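Local structure of 1-Cys peroxiredoxin (Vibrio vulnificus MO6-24/O, 5K2I) at residues 4-16 and 21-33. The protein probably reduces hydrogen peroxide and other peroxides as a thioredoxin-fold 1-Cys peroxiredoxin, with a likely role against nitric oxide as well. Residues are numbered along the deposited sequence; the frame is centred on the assembly and turned at random. Where two conformers were deposited one is given.
Sequences QGQTLPNATLSQL and MVHHPVLELFAGK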
loop_
_atom_site.group_PDB
_atom_site.type_symbol
_atom_site.label_atom_id
_atom_site.label_comp_id
_atom_site.label_asym_id
_atom_site.label_seq_id
_atom_site.Cartn_x
_atom_site.Cartn_y
_atom_site.Cartn_z
ATOM N N GLN A 4 -5.001 23.205 -6.472
ATOM C CA GLN A 4 -5.151 23.383 -7.906
ATOM C C GLN A 4 -5.368 24.856 -8.183
ATOM O O GLN A 4 -6.045 25.553 -7.409
ATOM C CB GLN A 4 -6.308 22.527 -8.435
ATOM C CG GLN A 4 -6.041 21.047 -8.202
ATOM C CD GLN A 4 -7.190 20.134 -8.555
ATOM O OE1 GLN A 4 -7.003 18.918 -8.698
ATOM N NE2 GLN A 4 -8.380 20.700 -8.694
ATOM N N GLY A 5 -4.761 25.336 -9.264
ATOM C CA GLY A 5 -4.816 26.741 -9.615
ATOM C C GLY A 5 -3.638 27.527 -9.073
ATOM O O GLY A 5 -3.415 28.669 -9.475
ATOM N N GLN A 6 -2.884 26.934 -8.150
ATOM C CA GLN A 6 -1.684 27.588 -7.642
ATOM C C GLN A 6 -0.484 27.237 -8.503
ATOM O O GLN A 6 -0.378 26.127 -9.027
ATOM C CB GLN A 6 -1.388 27.191 -6.192
ATOM C CG GLN A 6 -2.451 27.609 -5.176
ATOM C CD GLN A 6 -1.943 27.541 -3.745
ATOM O OE1 GLN A 6 -1.744 26.461 -3.190
ATOM N NE2 GLN A 6 -1.704 28.706 -3.146
ATOM N N THR A 7 0.421 28.190 -8.652
ATOM C CA THR A 7 1.700 27.929 -9.271
ATOM C C THR A 7 2.528 27.025 -8.346
ATOM O O THR A 7 2.455 27.162 -7.123
ATOM C CB THR A 7 2.415 29.263 -9.556
ATOM O OG1 THR A 7 1.575 30.073 -10.394
ATOM C CG2 THR A 7 3.749 29.051 -10.227
ATOM N N LEU A 8 3.305 26.105 -8.915
ATOM C CA LEU A 8 4.227 25.307 -8.125
ATOM C C LEU A 8 5.127 26.196 -7.279
ATOM O O LEU A 8 5.437 27.329 -7.684
ATOM C CB LEU A 8 5.114 24.446 -9.023
ATOM C CG LEU A 8 4.511 23.241 -9.718
ATOM C CD1 LEU A 8 5.544 22.668 -10.702
ATOM C CD2 LEU A 8 4.090 22.200 -8.702
ATOM N N PRO A 9 5.597 25.680 -6.136
ATOM C CA PRO A 9 6.639 26.402 -5.402
ATOM C C PRO A 9 7.792 26.760 -6.333
ATOM O O PRO A 9 8.172 25.954 -7.180
ATOM C CB PRO A 9 7.098 25.396 -4.341
ATOM C CG PRO A 9 5.971 24.434 -4.197
ATOM C CD PRO A 9 5.258 24.393 -5.511
ATOM N N ASN A 10 8.322 27.967 -6.191
ATOM C CA ASN A 10 9.444 28.398 -7.005
ATOM C C ASN A 10 10.711 27.790 -6.447
ATOM O O ASN A 10 11.476 28.451 -5.746
ATOM C CB ASN A 10 9.512 29.920 -7.032
ATOM C CG ASN A 10 10.654 30.437 -7.855
ATOM O OD1 ASN A 10 11.154 29.765 -8.757
ATOM N ND2 ASN A 10 11.071 31.668 -7.562
ATOM N N ALA A 11 10.884 26.499 -6.722
ATOM C CA ALA A 11 11.949 25.694 -6.139
ATOM C C ALA A 11 12.698 24.970 -7.239
ATOM O O ALA A 11 12.369 25.116 -8.418
ATOM C CB ALA A 11 11.361 24.698 -5.135
ATOM N N THR A 12 13.711 24.198 -6.860
ATOM C CA THR A 12 14.477 23.440 -7.844
ATOM C C THR A 12 14.379 21.940 -7.614
ATOM O O THR A 12 14.062 21.478 -6.517
ATOM C CB THR A 12 15.970 23.830 -7.852
ATOM O OG1 THR A 12 16.594 23.442 -6.617
ATOM C CG2 THR A 12 16.110 25.334 -8.045
ATOM N N LEU A 13 14.623 21.195 -8.690
ATOM C CA LEU A 13 14.799 19.744 -8.631
ATOM C C LEU A 13 16.059 19.426 -9.415
ATOM O O LEU A 13 16.349 20.112 -10.392
ATOM C CB LEU A 13 13.591 19.016 -9.205
ATOM C CG LEU A 13 12.286 19.114 -8.419
ATOM C CD1 LEU A 13 11.134 18.573 -9.239
ATOM C CD2 LEU A 13 12.401 18.371 -7.089
ATOM N N SER A 14 16.813 18.417 -8.994
ATOM C CA SER A 14 18.126 18.189 -9.587
ATOM C C SER A 14 18.186 16.989 -10.520
ATOM O O SER A 14 17.402 16.040 -10.418
ATOM C CB SER A 14 19.185 18.038 -8.492
ATOM O OG SER A 14 18.922 16.942 -7.637
ATOM N N GLN A 15 19.133 17.055 -11.444
ATOM C CA GLN A 15 19.345 16.007 -12.417
ATOM C C GLN A 15 20.835 15.928 -12.723
ATOM O O GLN A 15 21.494 16.959 -12.839
ATOM C CB GLN A 15 18.546 16.291 -13.687
ATOM C CG GLN A 15 18.626 15.181 -14.716
ATOM C CD GLN A 15 18.182 15.636 -16.090
ATOM O OE1 GLN A 15 17.916 16.814 -16.313
ATOM N NE2 GLN A 15 18.103 14.695 -17.026
ATOM N N LEU A 16 21.360 14.713 -12.843
ATOM C CA LEU A 16 22.741 14.510 -13.275
ATOM C C LEU A 16 22.780 14.466 -14.791
ATOM O O LEU A 16 22.072 13.664 -15.406
ATOM C CB LEU A 16 23.309 13.218 -12.688
ATOM C CG LEU A 16 24.790 12.979 -12.966
ATOM C CD1 LEU A 16 25.633 13.944 -12.138
ATOM C CD2 LEU A 16 25.154 11.541 -12.666
ATOM N N MET A 21 25.911 18.099 -12.021
ATOM C CA MET A 21 24.630 18.336 -11.372
ATOM C C MET A 21 23.975 19.572 -11.922
ATOM O O MET A 21 24.590 20.632 -11.957
ATOM C CB MET A 21 24.803 18.501 -9.865
ATOM C CG MET A 21 25.006 17.217 -9.112
ATOM S SD MET A 21 23.560 16.154 -9.206
ATOM C CE MET A 21 23.728 15.298 -7.642
ATOM N N VAL A 22 22.732 19.451 -12.356
ATOM C CA VAL A 22 21.960 20.596 -12.800
ATOM C C VAL A 22 20.773 20.777 -11.861
ATOM O O VAL A 22 20.093 19.804 -11.535
ATOM C CB VAL A 22 21.470 20.417 -14.242
ATOM C CG1 VAL A 22 20.518 21.540 -14.632
ATOM C CG2 VAL A 22 22.663 20.355 -15.191
ATOM N N HIS A 23 20.543 22.002 -11.410
ATOM C CA HIS A 23 19.416 22.306 -10.550
ATOM C C HIS A 23 18.382 23.101 -11.312
ATOM O O HIS A 23 18.528 24.312 -11.491
ATOM C CB HIS A 23 19.885 23.077 -9.324
ATOM C CG HIS A 23 20.937 22.356 -8.557
ATOM N ND1 HIS A 23 20.641 21.311 -7.715
ATOM C CD2 HIS A 23 22.284 22.486 -8.549
ATOM C CE1 HIS A 23 21.762 20.846 -7.191
ATOM N NE2 HIS A 23 22.773 21.540 -7.683
ATOM N N HIS A 24 17.354 22.414 -11.788
ATOM C CA HIS A 24 16.303 23.054 -12.578
ATOM C C HIS A 24 15.319 23.820 -11.712
ATOM O O HIS A 24 14.660 23.214 -10.876
ATOM C CB HIS A 24 15.494 22.017 -13.366
ATOM C CG HIS A 24 16.311 21.113 -14.240
ATOM N ND1 HIS A 24 16.819 21.512 -15.454
ATOM C CD2 HIS A 24 16.659 19.812 -14.091
ATOM C CE1 HIS A 24 17.462 20.501 -16.012
ATOM N NE2 HIS A 24 17.382 19.459 -15.205
ATOM N N PRO A 25 15.191 25.141 -11.909
ATOM C CA PRO A 25 13.995 25.785 -11.358
ATOM C C PRO A 25 12.778 25.156 -12.018
ATOM O O PRO A 25 12.680 25.164 -13.246
ATOM C CB PRO A 25 14.159 27.258 -11.759
ATOM C CG PRO A 25 15.654 27.406 -12.020
ATOM C CD PRO A 25 16.049 26.096 -12.629
ATOM N N VAL A 26 11.870 24.587 -11.236
ATOM C CA VAL A 26 10.748 23.884 -11.835
ATOM C C VAL A 26 9.888 24.827 -12.671
ATOM O O VAL A 26 9.277 24.402 -13.650
ATOM C CB VAL A 26 9.861 23.165 -10.776
ATOM C CG1 VAL A 26 10.674 22.125 -10.006
ATOM C CG2 VAL A 26 9.219 24.151 -9.812
ATOM N N LEU A 27 9.835 26.107 -12.307
ATOM C CA LEU A 27 9.008 27.047 -13.060
ATOM C C LEU A 27 9.632 27.410 -14.403
ATOM O O LEU A 27 8.938 27.901 -15.298
ATOM C CB LEU A 27 8.719 28.306 -12.237
ATOM C CG LEU A 27 7.893 28.017 -10.976
ATOM C CD1 LEU A 27 7.629 29.316 -10.217
ATOM C CD2 LEU A 27 6.578 27.346 -11.333
ATOM N N GLU A 28 10.932 27.175 -14.546
ATOM C CA GLU A 28 11.587 27.325 -15.839
ATOM C C GLU A 28 11.477 26.024 -16.639
ATOM O O GLU A 28 11.128 26.030 -17.816
ATOM C CB GLU A 28 13.055 27.735 -15.646
ATOM C CG GLU A 28 13.235 29.153 -15.103
ATOM C CD GLU A 28 14.692 29.605 -15.102
ATOM O OE1 GLU A 28 15.592 28.756 -15.277
ATOM O OE2 GLU A 28 14.932 30.817 -14.911
ATOM N N LEU A 29 11.768 24.909 -15.983
ATOM C CA LEU A 29 11.703 23.594 -16.614
ATOM C C LEU A 29 10.325 23.287 -17.207
ATOM O O LEU A 29 10.223 22.712 -18.297
ATOM C CB LEU A 29 12.081 22.525 -15.589
ATOM C CG LEU A 29 12.200 21.065 -16.050
ATOM C CD1 LEU A 29 13.340 20.892 -17.032
ATOM C CD2 LEU A 29 12.403 20.160 -14.855
ATOM N N PHE A 30 9.276 23.683 -16.492
ATOM C CA PHE A 30 7.907 23.349 -16.879
ATOM C C PHE A 30 7.172 24.503 -17.584
ATOM O O PHE A 30 6.006 24.365 -17.968
ATOM C CB PHE A 30 7.105 22.906 -15.642
ATOM C CG PHE A 30 7.653 21.673 -14.937
ATOM C CD1 PHE A 30 8.509 20.784 -15.575
ATOM C CD2 PHE A 30 7.275 21.403 -13.628
ATOM C CE1 PHE A 30 8.988 19.656 -14.916
ATOM C CE2 PHE A 30 7.756 20.270 -12.955
ATOM C CZ PHE A 30 8.619 19.399 -13.603
ATOM N N ALA A 31 7.859 25.623 -17.788
ATOM C CA ALA A 31 7.248 26.773 -18.452
ATOM C C ALA A 31 6.811 26.424 -19.872
ATOM O O ALA A 31 7.564 25.772 -20.608
ATOM C CB ALA A 31 8.219 27.950 -18.477
ATOM N N GLY A 32 5.611 26.863 -20.245
ATOM C CA GLY A 32 5.121 26.690 -21.605
ATOM C C GLY A 32 4.792 25.263 -21.981
ATOM O O GLY A 32 4.613 24.957 -23.157
ATOM N N LYS A 33 4.691 24.389 -20.987
ATOM C CA LYS A 33 4.456 22.969 -21.230
ATOM C C LYS A 33 3.295 22.444 -20.414
ATOM O O LYS A 33 2.981 22.973 -19.338
ATOM C CB LYS A 33 5.700 22.136 -20.887
ATOM C CG LYS A 33 6.930 22.405 -21.740
ATOM C CD LYS A 33 8.127 21.663 -21.178
ATOM C CE LYS A 33 9.433 22.196 -21.730
ATOM N NZ LYS A 33 9.758 21.586 -23.032
HETATM O O HOH W 1 11.152 27.249 -9.903
HETATM O O HOH W 2 17.831 21.147 -7.177
#
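Chi1 of Gln15 (-175°) turns CG away from its own N, and the extended chain carries OE1 across to the ring of His24. That ring, with CG beside its own N, presents NE2 to the oxygen. His24 NE2 donates to Gln15 OE1 at 2.9 Å, in the amide plane but 16° out of the ring plane. Amide and ring are turned 42° from each other. Val22 CG1 and Leu29 CD1, of the same segment, lie over opposite ring faces near the rim.

Strands 12-16 and 21-25 form an antiparallel hairpin. Leu13 pairs with His24 and Gln15 with Val22, each through two backbone bonds. Beyond the strands, Val26 N donates to Ala11 O at 2.9 Å. Water 1 joins that oxygen to Asn10 OD1 and Leu27 N, at the start of helix 26-29.

Val26 CG1 meets Leu13 CD1 at 3.7 Å. Leu8 CD1 touches the Phe30 ring in plane at its edge, 3.6 Å from Phe30 CD2. On the hairpin face of Thr12, Ser14 and His23, water 2 bridges Thr12 OG1 and His23 ND1.

The hairpin lies beside the mixed sheet: Leu13 packs on Phe104 and, with Phe30, on Leu97, and Ser14 is backbone-bonded to Ala98. The Gln15 bond is consistent with a proton on NE2 of His24, and it probably limits ring rotation.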